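Local structure of putative hemin storage protein (Bordetella bronchiseptica, 6AU1) at residues Q47-P52 with W93-T98; V12-I17 with D73-V78. The protein cleaves deacetylated poly-beta-1,6-N-acetylglucosamine through its glycoside hydrolase domain, the part of the longer protein present here, and can disrupt bacterial biofilms. One frame throughout, in Å; residues are numbered along the deposited sequence.

Contact 1: Q47-P52 with W93-T98; sequences QAFADP and WLPVLT
Gln47 and Trp93 lie level with each other as a parallel beta bridge, their CA atoms 4.8 Å apart, and just beyond them Ala48 N gives a hydrogen bond of 2.9 Å to Trp93 O. Both bridge residues send their side chains to the same face of the sheet, where Gln47 CB comes within 3.4 Å of CE3 of the Trp93 indole. The glutamine has a flexible aliphatic stem that can lie against an aromatic neighbour, and beyond it an amide; here the amide is turned only 19° from the indole plane, and its NE2 donates a hydrogen bond to Asp15. The two strands, 43-47 and 89-94, are neighbours in the TIM-barrel-type sheet of this glycoside hydrolase domain, and the contact sits at their C-terminal ends, the end where barrels of this kind carry their active sites. As segment 47-52 leaves its strand, Phe49 turns its ring back across the gap. Its CG sits between the backbone N and the carbonyl carbon (chi1 63°), which brings the ring edge onto the indole face in a T-shaped stack, with planes 85° apart and CE1 3.7 Å from Trp93 CE2. Gln47 CG covers one face of the phenyl ring toward the rim; over the opposite face lies the rigid Pro95 ring, its CG 4.0 Å from the Phe49 centroid in a CH-pi contact. The phenyl edge also meets Trp93 O, with CD1 3.3 Å from that oxygen, so the carbonyl that accepts the amide of Ala48 also faces the slightly positive rim of an aromatic ring. Ala48, with only a methyl group, fits beside the backbone and touches Leu94, CB lying 3.8 Å from CD1.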
loop_
_atom_site.group_PDB
_atom_site.type_symbol
_atom_site.label_atom_id
_atom_site.label_comp_id
_atom_site.label_asym_id
_atom_site.label_seq_id
_atom_site.Cartn_x
_atom_site.Cartn_y
_atom_site.Cartn_z
ATOM N N GLN A 47 -3.696 3.294 -8.424
ATOM C CA GLN A 47 -4.853 3.166 -7.530
ATOM C C GLN A 47 -6.035 2.488 -8.221
ATOM O O GLN A 47 -6.474 2.947 -9.277
ATOM C CB GLN A 47 -5.273 4.554 -7.050
ATOM C CG GLN A 47 -6.177 4.566 -5.817
ATOM C CD GLN A 47 -6.736 5.953 -5.543
ATOM O OE1 GLN A 47 -6.806 6.791 -6.438
ATOM N NE2 GLN A 47 -7.160 6.194 -4.304
ATOM N N ALA A 48 -6.564 1.415 -7.627
ATOM C CA ALA A 48 -7.698 0.715 -8.235
ATOM C C ALA A 48 -8.992 0.959 -7.456
ATOM O O ALA A 48 -10.071 0.512 -7.869
ATOM C CB ALA A 48 -7.402 -0.793 -8.330
ATOM N N PHE A 49 -8.859 1.669 -6.333
ATOM C CA PHE A 49 -9.971 1.978 -5.418
ATOM C C PHE A 49 -10.164 3.493 -5.314
ATOM O O PHE A 49 -9.258 4.257 -5.646
ATOM C CB PHE A 49 -9.690 1.381 -4.027
ATOM C CG PHE A 49 -8.473 1.965 -3.349
ATOM C CD1 PHE A 49 -7.194 1.550 -3.706
ATOM C CD2 PHE A 49 -8.611 2.932 -2.357
ATOM C CE1 PHE A 49 -6.061 2.077 -3.081
ATOM C CE2 PHE A 49 -7.495 3.473 -1.733
ATOM C CZ PHE A 49 -6.210 3.044 -2.095
ATOM N N ALA A 50 -11.338 3.934 -4.864
ATOM C CA ALA A 50 -11.587 5.363 -4.724
ATOM C C ALA A 50 -11.496 5.787 -3.259
ATOM O O ALA A 50 -12.056 5.136 -2.383
ATOM C CB ALA A 50 -12.945 5.724 -5.291
ATOM N N ASP A 51 -10.788 6.881 -3.007
ATOM C CA ASP A 51 -10.678 7.437 -1.655
ATOM C C ASP A 51 -10.677 8.971 -1.710
ATOM O O ASP A 51 -9.785 9.614 -1.141
ATOM C CB ASP A 51 -9.402 6.893 -0.979
ATOM C CG ASP A 51 -9.293 7.256 0.509
ATOM O OD1 ASP A 51 -10.310 7.580 1.145
ATOM O OD2 ASP A 51 -8.162 7.215 1.033
ATOM N N PRO A 52 -11.679 9.575 -2.379
ATOM C CA PRO A 52 -11.593 11.027 -2.591
ATOM C C PRO A 52 -11.666 11.846 -1.305
ATOM O O PRO A 52 -11.177 12.974 -1.286
ATOM C CB PRO A 52 -12.805 11.328 -3.487
ATOM C CG PRO A 52 -13.768 10.230 -3.203
ATOM C CD PRO A 52 -12.921 9.010 -2.952
ATOM N N TRP A 93 -2.905 -1.182 -7.261
ATOM C CA TRP A 93 -2.795 -0.799 -5.856
ATOM C C TRP A 93 -4.193 -0.912 -5.234
ATOM O O TRP A 93 -5.118 -0.201 -5.638
ATOM C CB TRP A 93 -2.209 0.619 -5.771
ATOM C CG TRP A 93 -2.311 1.331 -4.468
ATOM C CD1 TRP A 93 -2.301 0.785 -3.208
ATOM C CD2 TRP A 93 -2.446 2.742 -4.296
ATOM N NE1 TRP A 93 -2.415 1.784 -2.267
ATOM C CE2 TRP A 93 -2.513 2.992 -2.909
ATOM C CE3 TRP A 93 -2.516 3.828 -5.185
ATOM C CZ2 TRP A 93 -2.655 4.280 -2.383
ATOM C CZ3 TRP A 93 -2.667 5.113 -4.658
ATOM C CH2 TRP A 93 -2.723 5.322 -3.268
ATOM N N LEU A 94 -4.361 -1.836 -4.288
ATOM C CA LEU A 94 -5.683 -2.129 -3.727
ATOM C C LEU A 94 -5.558 -2.330 -2.218
ATOM O O LEU A 94 -4.525 -2.786 -1.755
ATOM C CB LEU A 94 -6.260 -3.387 -4.398
ATOM C CG LEU A 94 -7.760 -3.667 -4.467
ATOM C CD1 LEU A 94 -8.516 -2.513 -5.135
ATOM C CD2 LEU A 94 -8.013 -4.998 -5.183
ATOM N N PRO A 95 -6.613 -2.004 -1.461
ATOM C CA PRO A 95 -6.599 -2.311 -0.025
ATOM C C PRO A 95 -6.527 -3.807 0.218
ATOM O O PRO A 95 -6.940 -4.603 -0.619
ATOM C CB PRO A 95 -7.942 -1.760 0.473
ATOM C CG PRO A 95 -8.367 -0.755 -0.569
ATOM C CD PRO A 95 -7.865 -1.346 -1.867
ATOM N N VAL A 96 -6.007 -4.182 1.376
ATOM C CA VAL A 96 -6.016 -5.564 1.796
ATOM C C VAL A 96 -7.310 -5.867 2.559
ATOM O O VAL A 96 -7.881 -6.956 2.431
ATOM C CB VAL A 96 -4.795 -5.870 2.680
ATOM C CG1 VAL A 96 -4.787 -7.351 3.098
ATOM C CG2 VAL A 96 -3.491 -5.506 1.936
ATOM N N LEU A 97 -7.748 -4.903 3.371
ATOM C CA LEU A 97 -8.855 -5.105 4.315
ATOM C C LEU A 97 -9.988 -4.088 4.209
ATOM O O LEU A 97 -11.149 -4.428 4.480
ATOM C CB LEU A 97 -8.337 -5.058 5.758
ATOM C CG LEU A 97 -7.220 -6.020 6.148
ATOM C CD1 LEU A 97 -6.898 -5.767 7.616
ATOM C CD2 LEU A 97 -7.639 -7.467 5.900
ATOM N N THR A 98 -9.671 -2.839 3.858
ATOM C CA THR A 98 -10.686 -1.775 3.931
ATOM C C THR A 98 -11.597 -1.745 2.703
ATOM O O THR A 98 -11.279 -1.109 1.695
ATOM C CB THR A 98 -10.067 -0.366 4.099
ATOM O OG1 THR A 98 -9.207 -0.064 2.986
ATOM C CG2 THR A 98 -9.285 -0.256 5.407
#

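Contact 2: V12-I17 with D73-V78; sequences VDLDYI and DLFNRV
Leu74 reaches from the start of helix 75-86 toward the short, weakly bonded turn of helix at 14-17, and lies along Leu14 from CB through CG to the CD2 methyl. Its CB lies 4.0 Å from Leu14 CD2. The next atom, CG, stands anti to the backbone N (chi1 -173°) and is packed against a methyl of the other leucine, 3.9 Å from Leu14 CD2. At the tip the CD2 methyl touches two residues at once, 3.9 Å from Leu14 CG and 4.1 Å from Ile17 CG2. The two leucine side chains run antiparallel to one another, each lying alongside the other. Leu74 occupies the N-cap position, yet offers the contact an apolar side chain; its carbonyl receives the amide of Val78 as the first turn begins. The CD2 methyl of Leu14 lies against the start of that turn, 3.7 Å from Phe75 N, and sits at the edge of the Phe75 ring, near its plane. One turn on, Val78 and Ile17 meet end-on, CG1 of the valine 3.9 Å from CD1 of the isoleucine, which the extended chain of Ile17 (chi2 174°) carries forward. The contact joins the turn that follows strand 8-12 to the head of a helix in the outer layer of the barrel, and helix 22-39 adjoins it through Leu29 and Leu32. Branched aliphatic residues suit such a seam because their methyl groups interlock without demanding a set direction. With no hydrogen bond between the segments, cohesion here rests on dispersion and the exclusion of water, so it depends on complementary shape.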
loop_
_atom_site.group_PDB
_atom_site.type_symbol
_atom_site.label_atom_id
_atom_site.label_comp_id
_atom_site.label_asym_id
_atom_site.label_seq_id
_atom_site.Cartn_x
_atom_site.Cartn_y
_atom_site.Cartn_z
ATOM N N VAL A 12 0.265 6.577 -8.394
ATOM C CA VAL A 12 -0.688 7.482 -9.035
ATOM C C VAL A 12 -2.110 7.289 -8.525
ATOM O O VAL A 12 -2.602 6.156 -8.455
ATOM C CB VAL A 12 -0.675 7.269 -10.564
ATOM C CG1 VAL A 12 -1.806 8.035 -11.242
ATOM C CG2 VAL A 12 0.692 7.671 -11.144
ATOM N N ASP A 13 -2.770 8.401 -8.187
ATOM C CA ASP A 13 -4.156 8.378 -7.737
ATOM C C ASP A 13 -5.117 8.448 -8.908
ATOM O O ASP A 13 -5.079 9.409 -9.669
ATOM C CB ASP A 13 -4.445 9.557 -6.799
ATOM C CG ASP A 13 -3.572 9.552 -5.584
ATOM O OD1 ASP A 13 -3.828 8.717 -4.684
ATOM O OD2 ASP A 13 -2.637 10.387 -5.515
ATOM N N LEU A 14 -5.976 7.441 -9.055
ATOM C CA LEU A 14 -7.094 7.569 -9.993
ATOM C C LEU A 14 -8.069 8.641 -9.502
ATOM O O LEU A 14 -8.861 9.171 -10.288
ATOM C CB LEU A 14 -7.826 6.244 -10.171
ATOM C CG LEU A 14 -7.655 5.607 -11.553
ATOM C CD1 LEU A 14 -6.203 5.500 -11.870
ATOM C CD2 LEU A 14 -8.316 4.244 -11.656
ATOM N N ASP A 15 -8.038 8.940 -8.202
ATOM C CA ASP A 15 -8.844 10.038 -7.668
ATOM C C ASP A 15 -8.453 11.375 -8.319
ATOM O O ASP A 15 -9.256 12.298 -8.359
ATOM C CB ASP A 15 -8.708 10.147 -6.139
ATOM C CG ASP A 15 -9.298 8.953 -5.404
ATOM O OD1 ASP A 15 -10.226 8.309 -5.942
ATOM O OD2 ASP A 15 -8.841 8.670 -4.275
ATOM N N TYR A 16 -7.223 11.470 -8.824
ATOM C CA TYR A 16 -6.771 12.688 -9.504
ATOM C C TYR A 16 -7.215 12.715 -10.969
ATOM O O TYR A 16 -7.323 13.787 -11.572
ATOM C CB TYR A 16 -5.243 12.823 -9.470
ATOM C CG TYR A 16 -4.587 13.290 -8.178
ATOM C CD1 TYR A 16 -5.276 13.340 -6.967
ATOM C CD2 TYR A 16 -3.240 13.674 -8.179
ATOM C CE1 TYR A 16 -4.641 13.756 -5.799
ATOM C CE2 TYR A 16 -2.603 14.098 -7.013
ATOM C CZ TYR A 16 -3.302 14.132 -5.833
ATOM O OH TYR A 16 -2.653 14.554 -4.687
ATOM N N ILE A 17 -7.430 11.536 -11.541
ATOM C CA ILE A 17 -7.849 11.415 -12.943
ATOM C C ILE A 17 -9.357 11.601 -13.081
ATOM O O ILE A 17 -9.836 12.292 -13.997
ATOM C CB ILE A 17 -7.464 10.040 -13.529
ATOM C CG1 ILE A 17 -5.949 9.816 -13.412
ATOM C CG2 ILE A 17 -7.981 9.889 -14.979
ATOM C CD1 ILE A 17 -5.491 8.432 -13.833
ATOM N N ASP A 73 -15.535 3.282 -14.453
ATOM C CA ASP A 73 -14.822 2.138 -15.013
ATOM C C ASP A 73 -13.514 2.639 -15.607
ATOM O O ASP A 73 -13.437 2.931 -16.807
ATOM C CB ASP A 73 -15.671 1.430 -16.076
ATOM C CG ASP A 73 -15.162 0.042 -16.406
ATOM O OD1 ASP A 73 -14.042 -0.314 -15.978
ATOM O OD2 ASP A 73 -15.884 -0.701 -17.110
ATOM N N LEU A 74 -12.482 2.740 -14.772
ATOM C CA LEU A 74 -11.341 3.569 -15.127
ATOM C C LEU A 74 -10.010 2.842 -15.015
ATOM O O LEU A 74 -9.075 3.155 -15.748
ATOM C CB LEU A 74 -11.330 4.823 -14.238
ATOM C CG LEU A 74 -10.333 5.943 -14.513
ATOM C CD1 LEU A 74 -10.443 6.429 -15.948
ATOM C CD2 LEU A 74 -10.606 7.097 -13.538
ATOM N N PHE A 75 -9.895 1.896 -14.083
ATOM C CA PHE A 75 -8.595 1.255 -13.881
ATOM C C PHE A 75 -8.099 0.538 -15.144
ATOM O O PHE A 75 -6.933 0.690 -15.532
ATOM C CB PHE A 75 -8.626 0.258 -12.716
ATOM C CG PHE A 75 -7.293 -0.394 -12.476
ATOM C CD1 PHE A 75 -6.337 0.241 -11.702
ATOM C CD2 PHE A 75 -6.973 -1.606 -13.079
ATOM C CE1 PHE A 75 -5.081 -0.344 -11.485
ATOM C CE2 PHE A 75 -5.725 -2.194 -12.890
ATOM C CZ PHE A 75 -4.772 -1.561 -12.093
ATOM N N ASN A 76 -8.964 -0.247 -15.782
ATOM C CA ASN A 76 -8.526 -1.008 -16.950
ATOM C C ASN A 76 -7.978 -0.090 -18.046
ATOM O O ASN A 76 -6.937 -0.378 -18.646
ATOM C CB ASN A 76 -9.667 -1.878 -17.513
ATOM C CG ASN A 76 -10.787 -1.057 -18.152
ATOM O OD1 ASN A 76 -11.314 -0.124 -17.542
ATOM N ND2 ASN A 76 -11.147 -1.400 -19.402
ATOM N N ARG A 77 -8.657 1.020 -18.309
ATOM C CA ARG A 77 -8.236 1.829 -19.454
ATOM C C ARG A 77 -6.982 2.660 -19.137
ATOM O O ARG A 77 -6.147 2.864 -20.009
ATOM C CB ARG A 77 -9.385 2.710 -19.948
ATOM C CG ARG A 77 -9.734 3.884 -19.065
ATOM C CD ARG A 77 -11.234 4.217 -19.189
ATOM N NE ARG A 77 -11.741 4.182 -20.570
ATOM C CZ ARG A 77 -11.818 5.235 -21.382
ATOM N NH1 ARG A 77 -11.402 6.427 -20.972
ATOM N NH2 ARG A 77 -12.313 5.098 -22.609
ATOM N N VAL A 78 -6.812 3.077 -17.887
ATOM C CA VAL A 78 -5.600 3.806 -17.517
ATOM C C VAL A 78 -4.416 2.849 -17.507
ATOM O O VAL A 78 -3.328 3.192 -17.973
ATOM C CB VAL A 78 -5.751 4.503 -16.163
ATOM C CG1 VAL A 78 -4.451 5.187 -15.749
ATOM C CG2 VAL A 78 -6.905 5.522 -16.247
#

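Both contacts are buried, but contact 1 is the deeper, its centre about 9 Å from the centre of the chain against about 16 Å for contact 2. Contact 1 joins two neighbouring barrel strands at their C-terminal ends and mixes backbone bonding with aromatic packing; contact 2 joins two helical pieces farther out and is apolar across its segments, mostly aliphatic with one aromatic ring edge. They belong to one region: segments 12-17 and 47-52 begin on the last residues of adjacent strands, and helix 75-86 is followed in the chain by strand 89-94. Asp15 is a polar tie between them, its OD2 also accepting a hydrogen bond from Asp51 N, while Leu14 and Ile17 on the same turn face segment 73-78.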